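Local coordinates for type III export protein PSCE (Pseudomonas aeruginosa, PDB 2UWJ) that acts as a type III secretion chaperone that, together with PscG, keeps the needle protein PscF from polymerizing prematurely in the cytoplasm, at residues Ala30-Arg35 with Gln53-Glu58. Numbering follows the deposited sequence.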
loop_
_atom_site.group_PDB
_atom_site.type_symbol
_atom_site.label_atom_id
_atom_site.label_comp_id
_atom_site.label_asym_id
_atom_site.label_seq_id
_atom_site.Cartn_x
_atom_site.Cartn_y
_atom_site.Cartn_z
ATOM N N ALA A 30 1.476 1.149 25.023
ATOM C CA ALA A 30 2.475 0.081 25.011
ATOM C C ALA A 30 3.786 0.534 25.713
ATOM O O ALA A 30 4.442 -0.252 26.417
ATOM C CB ALA A 30 2.770 -0.386 23.534
ATOM N N LEU A 31 4.173 1.786 25.555
ATOM C CA LEU A 31 5.406 2.239 26.195
ATOM C C LEU A 31 5.220 2.287 27.738
ATOM O O LEU A 31 6.143 1.958 28.515
ATOM C CB LEU A 31 5.784 3.619 25.685
ATOM C CG LEU A 31 6.972 4.285 26.380
ATOM C CD1 LEU A 31 8.253 3.414 26.270
ATOM C CD2 LEU A 31 7.151 5.697 25.781
ATOM N N ALA A 32 4.027 2.675 28.186
ATOM C CA ALA A 32 3.785 2.736 29.655
ATOM C C ALA A 32 3.814 1.315 30.277
ATOM O O ALA A 32 4.386 1.125 31.349
ATOM C CB ALA A 32 2.433 3.477 29.957
ATOM N N GLU A 33 3.257 0.317 29.590
ATOM C CA GLU A 33 3.273 -1.049 30.105
ATOM C C GLU A 33 4.693 -1.518 30.164
ATOM O O GLU A 33 5.105 -2.217 31.088
ATOM C CB GLU A 33 2.520 -2.035 29.206
ATOM C CG GLU A 33 1.079 -1.696 28.919
ATOM C CD GLU A 33 0.359 -2.802 28.135
ATOM O OE1 GLU A 33 1.039 -3.592 27.427
ATOM O OE2 GLU A 33 -0.892 -2.876 28.217
ATOM N N CYS A 34 5.448 -1.151 29.131
ATOM C CA CYS A 34 6.834 -1.537 29.054
ATOM C C CYS A 34 7.642 -0.953 30.260
ATOM O O CYS A 34 8.437 -1.648 30.918
ATOM C CB CYS A 34 7.382 -1.071 27.661
ATOM S SG CYS A 34 8.852 -1.872 27.239
ATOM N N ARG A 35 7.411 0.307 30.567
ATOM C CA ARG A 35 8.119 0.962 31.667
ATOM C C ARG A 35 7.669 0.381 33.014
ATOM O O ARG A 35 8.473 0.234 33.925
ATOM C CB ARG A 35 7.879 2.467 31.619
ATOM C CG ARG A 35 8.731 3.171 30.554
ATOM C CD ARG A 35 8.289 4.589 30.393
ATOM N NE ARG A 35 9.119 5.328 29.436
ATOM C CZ ARG A 35 8.751 6.467 28.843
ATOM N NH1 ARG A 35 7.561 6.989 29.111
ATOM N NH2 ARG A 35 9.568 7.092 27.986
ATOM N N GLN A 53 12.534 -2.797 23.396
ATOM C CA GLN A 53 11.156 -2.526 23.054
ATOM C C GLN A 53 10.757 -1.103 23.395
ATOM O O GLN A 53 10.064 -0.419 22.605
ATOM C CB GLN A 53 10.216 -3.496 23.762
ATOM C CG GLN A 53 8.787 -3.143 23.447
ATOM C CD GLN A 53 7.933 -4.377 23.377
ATOM O OE1 GLN A 53 7.052 -4.585 24.207
ATOM N NE2 GLN A 53 8.207 -5.225 22.382
ATOM N N ALA A 54 11.153 -0.637 24.586
ATOM C CA ALA A 54 10.834 0.738 24.968
ATOM C C ALA A 54 11.491 1.736 23.996
ATOM O O ALA A 54 10.901 2.761 23.620
ATOM C CB ALA A 54 11.338 1.035 26.422
ATOM N N ARG A 55 12.726 1.463 23.606
ATOM C CA ARG A 55 13.348 2.430 22.711
ATOM C C ARG A 55 12.669 2.427 21.333
ATOM O O ARG A 55 12.601 3.469 20.675
ATOM C CB ARG A 55 14.838 2.149 22.594
ATOM C CG ARG A 55 15.671 2.534 23.887
ATOM C CD ARG A 55 17.121 2.170 23.573
ATOM N NE ARG A 55 17.944 1.910 24.750
ATOM C CZ ARG A 55 18.574 0.760 25.002
ATOM N NH1 ARG A 55 18.496 -0.295 24.163
ATOM N NH2 ARG A 55 19.301 0.673 26.103
ATOM N N ALA A 56 12.194 1.264 20.896
ATOM C CA ALA A 56 11.499 1.179 19.587
ATOM C C ALA A 56 10.215 1.983 19.641
ATOM O O ALA A 56 9.874 2.700 18.726
ATOM C CB ALA A 56 11.161 -0.259 19.259
ATOM N N LEU A 57 9.494 1.855 20.751
ATOM C CA LEU A 57 8.242 2.585 20.936
ATOM C C LEU A 57 8.497 4.087 21.043
ATOM O O LEU A 57 7.766 4.890 20.428
ATOM C CB LEU A 57 7.527 2.057 22.195
ATOM C CG LEU A 57 6.863 0.692 22.036
ATOM C CD1 LEU A 57 6.433 0.148 23.481
ATOM C CD2 LEU A 57 5.641 0.837 21.118
ATOM N N GLU A 58 9.512 4.477 21.823
ATOM C CA GLU A 58 9.863 5.911 21.936
ATOM C C GLU A 58 10.275 6.405 20.531
ATOM O O GLU A 58 9.981 7.530 20.178
ATOM C CB GLU A 58 11.058 6.115 22.860
ATOM C CG GLU A 58 10.680 6.032 24.322
ATOM C CD GLU A 58 11.887 5.944 25.235
ATOM O OE1 GLU A 58 13.032 5.738 24.747
ATOM O OE2 GLU A 58 11.660 6.064 26.457
#
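Leu31 and Cys34 meet Ala54 and Leu57 in an antiparallel helix-helix contact, part of the α-helical hairpin formed by helices 18-40 and 44-68. The two short segments run at 155° to each other, their axes 9.4 Å apart at closest approach. Ala54, with a single methyl, lies at the nearest CA pair, its CA 5.8 Å from the CA of Leu31.

Leu57 points toward the opposing helix and packs its CD1 against it. This methyl rests 3.5 Å from Leu31 N, against the backbone between Ala30 and Leu31, and lies 3.7 Å from Ala30 CB, a methyl small enough to let Leu57 CD1 settle on the backbone. Leu31 replies with both branches: CD1 packs 3.9 Å from Ala54 CB, while CD2 meets the aliphatic CG of Glu58. With CG of Leu31 anti to its own backbone N (chi1 174°), the isobutyl group swings across to the partner helix. One turn on, Cys34 packs its small, weakly polar SG against Ala54 CB and the CG methylene of Gln53.

On the same helix as Ala54, Leu50 before the segment touches Cys34 and Leu61 after it touches Leu31, continuing the hydrophobic seam. The PSCG chain joins in, its Leu5 packing on Ala30 and its Leu9 on Leu57, so the hairpin also serves as a binding surface for the co-chaperone.

At the edge of the interface, long charged side chains bridge the helices beside Leu31. The extended Arg35 crosses Glu58 at about a right angle, and Leu31 CD2 lies against one face of the guanidinium, offset toward its rim. Arg35 NH2 donates a salt-bridging hydrogen bond of 2.8 Å to the anti lone pair of Glu58 OE2; this oxygen lies 18° out of the guanidinium plane.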